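Local coordinates for phosphopantothenoylcysteine decarboxylase (Cryptococcus neoformans, PDB 6EOA), which binds flavin mononucleotide between subunits of a trimer and probably decarboxylates phosphopantothenoylcysteine in coenzyme A biosynthesis, at residues 67-70 with 71-75; 121-124 with 125-129; 161-164 with 165-169. All blocks are in the same frame, centred on the assembly; numbering follows the deposited sequence.

Interaction 1 of 3, residues 67-70 with 71-75; sequences VVAT and KASTY. With FMN (flavin mononucleotide), chain B.
Thr70 O is approached by three groups of the turn that follows it. Ser73 N donates a weak, bent hydrogen bond to Thr70 O (3.1 Å), and Thr74 N gives Thr70 O a second weak one (3.4 Å). The hydroxyl Ser73 OG lies 2.8 Å from Thr70 O, but this hydroxyl also has Thr41 OG1 within hydrogen-bonding reach. Thr70 is buried, and these groups gather round its carbonyl as the chain turns out of the sheet. Thr70 comes directly after strand 63-69, and residues 73-75 form a short 3-10 turn. The place is the C-terminal edge of a parallel sheet in a Rossmann-like fold of the flavin-dependent Cys decarboxylase family. Such edges commonly carry the cofactor phosphate, and here FMN is bound there. Thr70 OG1 donates a hydrogen bond of 2.7 Å to FMN O3P. Its torsion sets this up: OG1 sits between the backbone N and the carbonyl carbon (chi1 69°), within reach of both the phosphate and Ser73 N. The link from Ser73 N to Thr70 OG1 is weak, at 3.4 Å. The Ala72 methyl packs against the phosphate ester, CB 3.4 Å from FMN O5'. The Ala69 methyl points toward the turn and packs against it. Ala69 CB is 3.2 Å from Ser73 OG and 3.9 Å from Thr74 CG2. Gly43 N and Ser140 OG also bind the same FMN, and Cys152 O of the second subunit reaches it from across the interface.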
loop_
_atom_site.group_PDB
_atom_site.type_symbol
_atom_site.label_atom_id
_atom_site.label_comp_id
_atom_site.label_asym_id
_atom_site.label_seq_id
_atom_site.Cartn_x
_atom_site.Cartn_y
_atom_site.Cartn_z
ATOM N N VAL A 67 -10.158 -14.216 15.099
ATOM C CA VAL A 67 -9.618 -14.254 13.748
ATOM C C VAL A 67 -9.592 -12.875 13.098
ATOM O O VAL A 67 -10.587 -12.151 13.119
ATOM C CB VAL A 67 -10.434 -15.207 12.858
ATOM C CG1 VAL A 67 -9.891 -15.216 11.430
ATOM C CG2 VAL A 67 -10.435 -16.607 13.452
ATOM N N VAL A 68 -8.447 -12.523 12.523
ATOM C CA VAL A 68 -8.325 -11.312 11.719
ATOM C C VAL A 68 -8.040 -11.679 10.272
ATOM O O VAL A 68 -7.049 -12.345 9.976
ATOM C CB VAL A 68 -7.209 -10.394 12.238
ATOM C CG1 VAL A 68 -6.999 -9.218 11.279
ATOM C CG2 VAL A 68 -7.541 -9.910 13.641
ATOM N N ALA A 69 -8.916 -11.254 9.370
ATOM C CA ALA A 69 -8.773 -11.591 7.962
ATOM C C ALA A 69 -8.458 -10.354 7.135
ATOM O O ALA A 69 -9.162 -9.353 7.213
ATOM C CB ALA A 69 -10.037 -12.261 7.445
ATOM N N THR A 70 -7.390 -10.423 6.352
ATOM C CA THR A 70 -7.128 -9.390 5.366
ATOM C C THR A 70 -8.192 -9.522 4.285
ATOM O O THR A 70 -8.850 -10.564 4.190
ATOM C CB THR A 70 -5.736 -9.516 4.760
ATOM O OG1 THR A 70 -5.671 -10.685 3.932
ATOM C CG2 THR A 70 -4.684 -9.615 5.853
ATOM N N LYS A 71 -8.379 -8.483 3.479
ATOM C CA LYS A 71 -9.438 -8.523 2.476
ATOM C C LYS A 71 -9.230 -9.680 1.504
ATOM O O LYS A 71 -10.177 -10.370 1.138
ATOM C CB LYS A 71 -9.530 -7.206 1.700
ATOM C CG LYS A 71 -10.601 -7.259 0.619
ATOM C CD LYS A 71 -10.556 -6.076 -0.334
ATOM C CE LYS A 71 -11.886 -5.939 -1.074
ATOM N NZ LYS A 71 -11.765 -5.131 -2.323
ATOM N N ALA A 72 -7.985 -9.892 1.097
ATOM C CA ALA A 72 -7.662 -10.965 0.165
ATOM C C ALA A 72 -7.982 -12.353 0.735
ATOM O O ALA A 72 -8.414 -13.238 0.003
ATOM C CB ALA A 72 -6.193 -10.886 -0.232
ATOM N N SER A 73 -7.773 -12.540 2.037
ATOM C CA SER A 73 -7.988 -13.849 2.645
ATOM C C SER A 73 -9.466 -14.214 2.668
ATOM O O SER A 73 -9.823 -15.395 2.686
ATOM C CB SER A 73 -7.426 -13.892 4.067
ATOM O OG SER A 73 -8.278 -13.223 4.976
ATOM N N THR A 74 -10.328 -13.200 2.654
ATOM C CA THR A 74 -11.769 -13.434 2.685
ATOM C C THR A 74 -12.276 -14.054 1.386
ATOM O O THR A 74 -13.414 -14.508 1.314
ATOM C CB THR A 74 -12.549 -12.130 2.947
ATOM O OG1 THR A 74 -12.323 -11.208 1.871
ATOM C CG2 THR A 74 -12.120 -11.503 4.266
ATOM N N TYR A 75 -11.431 -14.059 0.357
ATOM C CA TYR A 75 -11.765 -14.713 -0.905
ATOM C C TYR A 75 -11.617 -16.230 -0.823
ATOM O O TYR A 75 -12.153 -16.952 -1.660
ATOM C CB TYR A 75 -10.883 -14.189 -2.037
ATOM C CG TYR A 75 -11.308 -12.852 -2.597
ATOM C CD1 TYR A 75 -12.269 -12.774 -3.600
ATOM C CD2 TYR A 75 -10.735 -11.668 -2.139
ATOM C CE1 TYR A 75 -12.659 -11.551 -4.125
ATOM C CE2 TYR A 75 -11.115 -10.439 -2.661
ATOM C CZ TYR A 75 -12.080 -10.388 -3.653
ATOM O OH TYR A 75 -12.465 -9.173 -4.174
HETATM N N1 FMN B . 0.108 -14.668 -2.552
HETATM C C2 FMN B . 0.926 -15.408 -1.720
HETATM O O2 FMN B . 1.866 -14.858 -1.144
HETATM N N3 FMN B . 0.691 -16.761 -1.546
HETATM C C4 FMN B . -0.359 -17.380 -2.198
HETATM O O4 FMN B . -0.560 -18.583 -2.033
HETATM C C4A FMN B . -1.188 -16.634 -3.036
HETATM N N5 FMN B . -2.244 -17.237 -3.695
HETATM C C5A FMN B . -3.063 -16.487 -4.520
HETATM C C6 FMN B . -4.131 -17.090 -5.181
HETATM C C7 FMN B . -4.956 -16.337 -6.012
HETATM C C7M FMN B . -6.105 -16.990 -6.727
HETATM C C8 FMN B . -4.711 -14.977 -6.178
HETATM C C8M FMN B . -5.585 -14.144 -7.071
HETATM C C9 FMN B . -3.647 -14.377 -5.518
HETATM C C9A FMN B . -2.821 -15.127 -4.690
HETATM N N10 FMN B . -1.764 -14.525 -4.030
HETATM C C10 FMN B . -0.946 -15.273 -3.207
HETATM C "C1'" FMN B . -1.498 -13.060 -4.212
HETATM C "C2'" FMN B . -2.135 -12.270 -3.073
HETATM O "O2'" FMN B . -3.452 -12.722 -2.820
HETATM C "C3'" FMN B . -2.154 -10.786 -3.408
HETATM O "O3'" FMN B . -0.822 -10.326 -3.413
HETATM C "C4'" FMN B . -2.975 -10.015 -2.380
HETATM O "O4'" FMN B . -3.245 -8.711 -2.848
HETATM C "C5'" FMN B . -2.224 -9.945 -1.058
HETATM O "O5'" FMN B . -3.081 -9.447 -0.057
HETATM P P FMN B . -2.747 -9.717 1.500
HETATM O O1P FMN B . -1.606 -8.815 1.914
HETATM O O2P FMN B . -2.352 -11.157 1.746
HETATM O O3P FMN B . -3.980 -9.399 2.302
#

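Interaction 2 of 3, residues 121-124 with 125-129; sequences PILH and IELRR. With FMN (flavin mononucleotide), chain C.
Ile122 and Ile125 meet at the start of helix 123-130, with Ile122 at the N-cap position. Ile122 O takes a straight bond from Glu126 N (3.0 Å, 163° at the hydrogen) and a weak one from Ile125 N. Leu123 O receives Leu127 N at 2.9 Å, and His124 O receives Arg128 N. Two apolar contacts span one turn, one at i+3 and one at i+4. Ile122 CB lies 3.9 Å from Ile125 CG1, and Leu123 CG lies 4.0 Å from Leu127 CD1. Among the charged groups, Glu126 bends back at chi2 (-63°) and lays OE1 3.4 Å from Pro121 CB. Glu126 OE2 forms a salt bridge of 2.8 Å with Arg129 NH1. The Arg129 guanidinium spreads one face over the Ile125 CG2 methyl. Ile122 sets CG2 and CD1 against the dimethylbenzene ring of the flavin, with CD1 3.5 Å from FMN C6. His124 meets the flavin at its own ring edge, CE1 3.7 Å from FMN C9. Gly43 N, Thr70 OG1 and Ser140 OG of the third subunit bind this flavin, and Cys152 O of this chain does too. The helix start therefore borders an intersubunit FMN site, as in this flavoprotein family.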
loop_
_atom_site.group_PDB
_atom_site.type_symbol
_atom_site.label_atom_id
_atom_site.label_comp_id
_atom_site.label_asym_id
_atom_site.label_seq_id
_atom_site.Cartn_x
_atom_site.Cartn_y
_atom_site.Cartn_z
ATOM N N PRO A 121 -13.751 2.304 22.028
ATOM C CA PRO A 121 -12.554 1.465 21.902
ATOM C C PRO A 121 -12.135 1.256 20.448
ATOM O O PRO A 121 -12.983 1.173 19.559
ATOM C CB PRO A 121 -12.987 0.141 22.541
ATOM C CG PRO A 121 -14.466 0.116 22.382
ATOM C CD PRO A 121 -14.905 1.544 22.538
ATOM N N ILE A 122 -10.828 1.182 20.220
ATOM C CA ILE A 122 -10.285 0.915 18.895
ATOM C C ILE A 122 -10.010 -0.575 18.770
ATOM O O ILE A 122 -9.355 -1.157 19.631
ATOM C CB ILE A 122 -8.992 1.706 18.646
ATOM C CG1 ILE A 122 -9.221 3.194 18.923
ATOM C CG2 ILE A 122 -8.497 1.479 17.226
ATOM C CD1 ILE A 122 -7.950 4.010 18.986
ATOM N N LEU A 123 -10.505 -1.190 17.699
ATOM C CA LEU A 123 -10.497 -2.648 17.585
ATOM C C LEU A 123 -9.101 -3.269 17.674
ATOM O O LEU A 123 -8.898 -4.218 18.433
ATOM C CB LEU A 123 -11.165 -3.082 16.280
ATOM C CG LEU A 123 -11.246 -4.596 16.064
ATOM C CD1 LEU A 123 -11.950 -5.277 17.239
ATOM C CD2 LEU A 123 -11.945 -4.926 14.753
ATOM N N HIS A 124 -8.138 -2.742 16.918
ATOM C CA HIS A 124 -6.811 -3.357 16.895
ATOM C C HIS A 124 -6.091 -3.167 18.231
ATOM O O HIS A 124 -5.157 -3.906 18.550
ATOM C CB HIS A 124 -5.964 -2.813 15.731
ATOM C CG HIS A 124 -5.558 -1.378 15.876
ATOM N ND1 HIS A 124 -6.183 -0.356 15.195
ATOM C CD2 HIS A 124 -4.570 -0.798 16.598
ATOM C CE1 HIS A 124 -5.608 0.793 15.502
ATOM N NE2 HIS A 124 -4.628 0.554 16.354
ATOM N N ILE A 125 -6.533 -2.186 19.012
ATOM C CA ILE A 125 -6.018 -2.006 20.367
ATOM C C ILE A 125 -6.623 -3.058 21.291
ATOM O O ILE A 125 -5.916 -3.686 22.078
ATOM C CB ILE A 125 -6.323 -0.594 20.917
ATOM C CG1 ILE A 125 -5.599 0.472 20.089
ATOM C CG2 ILE A 125 -5.919 -0.487 22.382
ATOM C CD1 ILE A 125 -4.099 0.269 19.997
ATOM N N GLU A 126 -7.933 -3.258 21.180
ATOM C CA GLU A 126 -8.625 -4.271 21.973
ATOM C C GLU A 126 -8.067 -5.668 21.709
ATOM O O GLU A 126 -7.927 -6.476 22.628
ATOM C CB GLU A 126 -10.126 -4.251 21.680
ATOM C CG GLU A 126 -10.799 -2.907 21.914
ATOM C CD GLU A 126 -10.748 -2.464 23.366
ATOM O OE1 GLU A 126 -11.755 -2.660 24.081
ATOM O OE2 GLU A 126 -9.710 -1.909 23.788
ATOM N N LEU A 127 -7.749 -5.946 20.448
ATOM C CA LEU A 127 -7.223 -7.249 20.059
ATOM C C LEU A 127 -5.801 -7.456 20.576
ATOM O O LEU A 127 -5.426 -8.567 20.952
ATOM C CB LEU A 127 -7.263 -7.406 18.536
ATOM C CG LEU A 127 -8.629 -7.752 17.940
ATOM C CD1 LEU A 127 -8.629 -7.557 16.438
ATOM C CD2 LEU A 127 -9.011 -9.189 18.290
ATOM N N ARG A 128 -5.014 -6.382 20.594
ATOM C CA ARG A 128 -3.653 -6.443 21.118
ATOM C C ARG A 128 -3.640 -6.783 22.605
ATOM O O ARG A 128 -2.822 -7.582 23.063
ATOM C CB ARG A 128 -2.927 -5.121 20.897
ATOM C CG ARG A 128 -1.627 -5.028 21.675
ATOM C CD ARG A 128 -1.266 -3.595 21.971
ATOM N NE ARG A 128 -1.959 -3.051 23.131
ATOM C CZ ARG A 128 -1.997 -1.756 23.423
ATOM N NH1 ARG A 128 -1.389 -0.884 22.628
ATOM N NH2 ARG A 128 -2.644 -1.330 24.502
ATOM N N ARG A 129 -4.544 -6.157 23.352
ATOM C CA ARG A 129 -4.665 -6.397 24.787
ATOM C C ARG A 129 -5.077 -7.837 25.065
ATOM O O ARG A 129 -4.516 -8.505 25.935
ATOM C CB ARG A 129 -5.681 -5.434 25.404
ATOM C CG ARG A 129 -5.295 -3.969 25.290
ATOM C CD ARG A 129 -6.369 -3.053 25.866
ATOM N NE ARG A 129 -5.950 -1.654 25.871
ATOM C CZ ARG A 129 -6.788 -0.621 25.876
ATOM N NH1 ARG A 129 -8.098 -0.828 25.866
ATOM N NH2 ARG A 129 -6.317 0.620 25.881
HETATM N N1 FMN C . -2.720 5.149 13.703
HETATM C C2 FMN C . -1.757 5.995 14.220
HETATM O O2 FMN C . -0.609 5.958 13.773
HETATM N N3 FMN C . -2.085 6.873 15.240
HETATM C C4 FMN C . -3.371 6.911 15.745
HETATM O O4 FMN C . -3.651 7.698 16.649
HETATM C C4A FMN C . -4.344 6.060 15.224
HETATM N N5 FMN C . -5.636 6.085 15.716
HETATM C C5A FMN C . -6.596 5.241 15.189
HETATM C C6 FMN C . -7.899 5.267 15.679
HETATM C C7 FMN C . -8.866 4.418 15.149
HETATM C C7M FMN C . -10.270 4.447 15.684
HETATM C C8 FMN C . -8.525 3.540 14.123
HETATM C C8M FMN C . -9.549 2.612 13.537
HETATM C C9 FMN C . -7.225 3.514 13.634
HETATM C C9A FMN C . -6.259 4.361 14.163
HETATM N N10 FMN C . -4.966 4.336 13.671
HETATM C C10 FMN C . -4.008 5.179 14.198
HETATM C "C1'" FMN C . -4.598 3.389 12.567
HETATM C "C2'" FMN C . -4.669 4.104 11.222
HETATM O "O2'" FMN C . -5.850 4.877 11.122
HETATM C "C3'" FMN C . -4.618 3.094 10.085
HETATM O "O3'" FMN C . -3.331 2.517 10.076
HETATM C "C4'" FMN C . -4.901 3.773 8.749
HETATM O "O4'" FMN C . -5.153 2.807 7.753
HETATM C "C5'" FMN C . -3.718 4.640 8.343
HETATM O "O5'" FMN C . -4.080 5.443 7.244
HETATM P P FMN C . -3.239 6.782 6.910
HETATM O O1P FMN C . -1.920 6.382 6.288
HETATM O O2P FMN C . -2.971 7.599 8.154
HETATM O O3P FMN C . -4.043 7.605 5.941
#

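Interaction 3 of 3, residues 161-164 with 165-169; sequences RALG and PSTPV
Leu163 CG is anti to its carbonyl carbon (chi1 -76°), and with chi2 extended (-175°) CD1 reaches Val169. Val169 CG1 is anti to the backbone N (chi1 175°), which puts CG2 beside that N and facing Leu163. Leu163 CD1 and Val169 CG2 meet at 3.5 Å, with the two side chains at a slant to each other. The residues between them form the connection from helix 155-162 to strand 169-173. It is the return half of a right-handed beta-alpha-beta crossover that starts from strand 133-139, the parallel neighbour in the sheet. The chain reverses in a beta turn at Gly164-Thr167. Thr167 N donates to Gly164 O at 3.0 Å and comes in from above the carbonyl plane. Pro165 takes the second position of the turn, where its ring suits the backbone. Pro165 and Ser166 lie at the surface, while Val169 is buried as the strand begins. Val134 of strand 133-139 packs against Leu163, Thr167 and Val169 alike, so these side chains meet on one residue of that strand. Thr167 OG1 makes a weak hydrogen bond to Ala131 O. Just before the turn, the other methyl of Leu163, CD2, lies 4.2 Å from Thr167 CB.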
loop_
_atom_site.group_PDB
_atom_site.type_symbol
_atom_site.label_atom_id
_atom_site.label_comp_id
_atom_site.label_asym_id
_atom_site.label_seq_id
_atom_site.Cartn_x
_atom_site.Cartn_y
_atom_site.Cartn_z
ATOM N N ARG A 161 1.516 -3.882 14.357
ATOM C CA ARG A 161 2.308 -2.687 14.632
ATOM C C ARG A 161 2.101 -2.198 16.062
ATOM O O ARG A 161 3.001 -1.613 16.659
ATOM C CB ARG A 161 1.952 -1.573 13.645
ATOM C CG ARG A 161 2.894 -0.376 13.672
ATOM C CD ARG A 161 4.261 -0.726 13.087
ATOM N NE ARG A 161 4.762 0.326 12.202
ATOM C CZ ARG A 161 5.314 1.456 12.627
ATOM N NH1 ARG A 161 5.435 1.683 13.927
ATOM N NH2 ARG A 161 5.743 2.360 11.755
ATOM N N ALA A 162 0.915 -2.447 16.608
ATOM C CA ALA A 162 0.556 -1.939 17.929
ATOM C C ALA A 162 0.942 -2.886 19.061
ATOM O O ALA A 162 0.859 -2.511 20.228
ATOM C CB ALA A 162 -0.935 -1.648 17.992
ATOM N N LEU A 163 1.361 -4.101 18.722
ATOM C CA LEU A 163 1.694 -5.102 19.738
ATOM C C LEU A 163 2.771 -4.637 20.713
ATOM O O LEU A 163 3.609 -3.802 20.380
ATOM C CB LEU A 163 2.155 -6.403 19.081
ATOM C CG LEU A 163 1.093 -7.302 18.461
ATOM C CD1 LEU A 163 1.742 -8.574 17.971
ATOM C CD2 LEU A 163 -0.006 -7.611 19.462
ATOM N N GLY A 164 2.731 -5.185 21.922
ATOM C CA GLY A 164 3.815 -5.019 22.871
ATOM C C GLY A 164 4.717 -6.234 22.789
ATOM O O GLY A 164 4.282 -7.295 22.336
ATOM N N PRO A 165 5.979 -6.099 23.234
ATOM C CA PRO A 165 6.939 -7.208 23.171
ATOM C C PRO A 165 6.521 -8.369 24.071
ATOM O O PRO A 165 7.110 -9.449 24.015
ATOM C CB PRO A 165 8.244 -6.575 23.660
ATOM C CG PRO A 165 7.812 -5.433 24.513
ATOM C CD PRO A 165 6.549 -4.909 23.888
ATOM N N SER A 166 5.505 -8.122 24.895
ATOM C CA SER A 166 4.874 -9.146 25.716
ATOM C C SER A 166 4.367 -10.285 24.846
ATOM O O SER A 166 4.560 -11.459 25.162
ATOM C CB SER A 166 3.712 -8.547 26.511
ATOM O OG SER A 166 3.984 -7.211 26.888
ATOM N N THR A 167 3.717 -9.916 23.747
ATOM C CA THR A 167 3.047 -10.876 22.880
ATOM C C THR A 167 3.950 -11.438 21.780
ATOM O O THR A 167 4.457 -10.695 20.940
ATOM C CB THR A 167 1.803 -10.247 22.220
ATOM O OG1 THR A 167 0.916 -9.750 23.232
ATOM C CG2 THR A 167 1.071 -11.273 21.375
ATOM N N PRO A 168 4.155 -12.764 21.786
ATOM C CA PRO A 168 4.904 -13.447 20.726
ATOM C C PRO A 168 4.131 -13.519 19.405
ATOM O O PRO A 168 2.900 -13.485 19.395
ATOM C CB PRO A 168 5.128 -14.848 21.303
ATOM C CG PRO A 168 4.028 -15.034 22.294
ATOM C CD PRO A 168 3.782 -13.678 22.881
ATOM N N VAL A 169 4.860 -13.613 18.299
ATOM C CA VAL A 169 4.251 -13.687 16.978
ATOM C C VAL A 169 4.825 -14.846 16.180
ATOM O O VAL A 169 6.042 -14.990 16.074
ATOM C CB VAL A 169 4.458 -12.384 16.175
ATOM C CG1 VAL A 169 3.917 -12.539 14.757
ATOM C CG2 VAL A 169 3.797 -11.215 16.877
#

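How the interactions relate
The three interactions follow one another along the chain without overlap. Interaction 1 ends strand 63-69, interaction 2 starts helix 123-130, and interaction 3 joins helix 155-162 to strand 169-173. Interactions 1 and 2 have centres 18 Å apart, yet touch where Val68 packs on Leu127. Interactions 2 and 3 are closer, 12 Å between centres. Arg128 packs on Ala162 and Leu163, and His124 and Ile125 approach the Ala162 methyl. Interactions 1 and 3 do not touch. Interaction 1 lies on a different FMN from interaction 2: one chain gives its phosphate-binding edge to one flavin and its helix start to another, as expected of interface sites in a trimer.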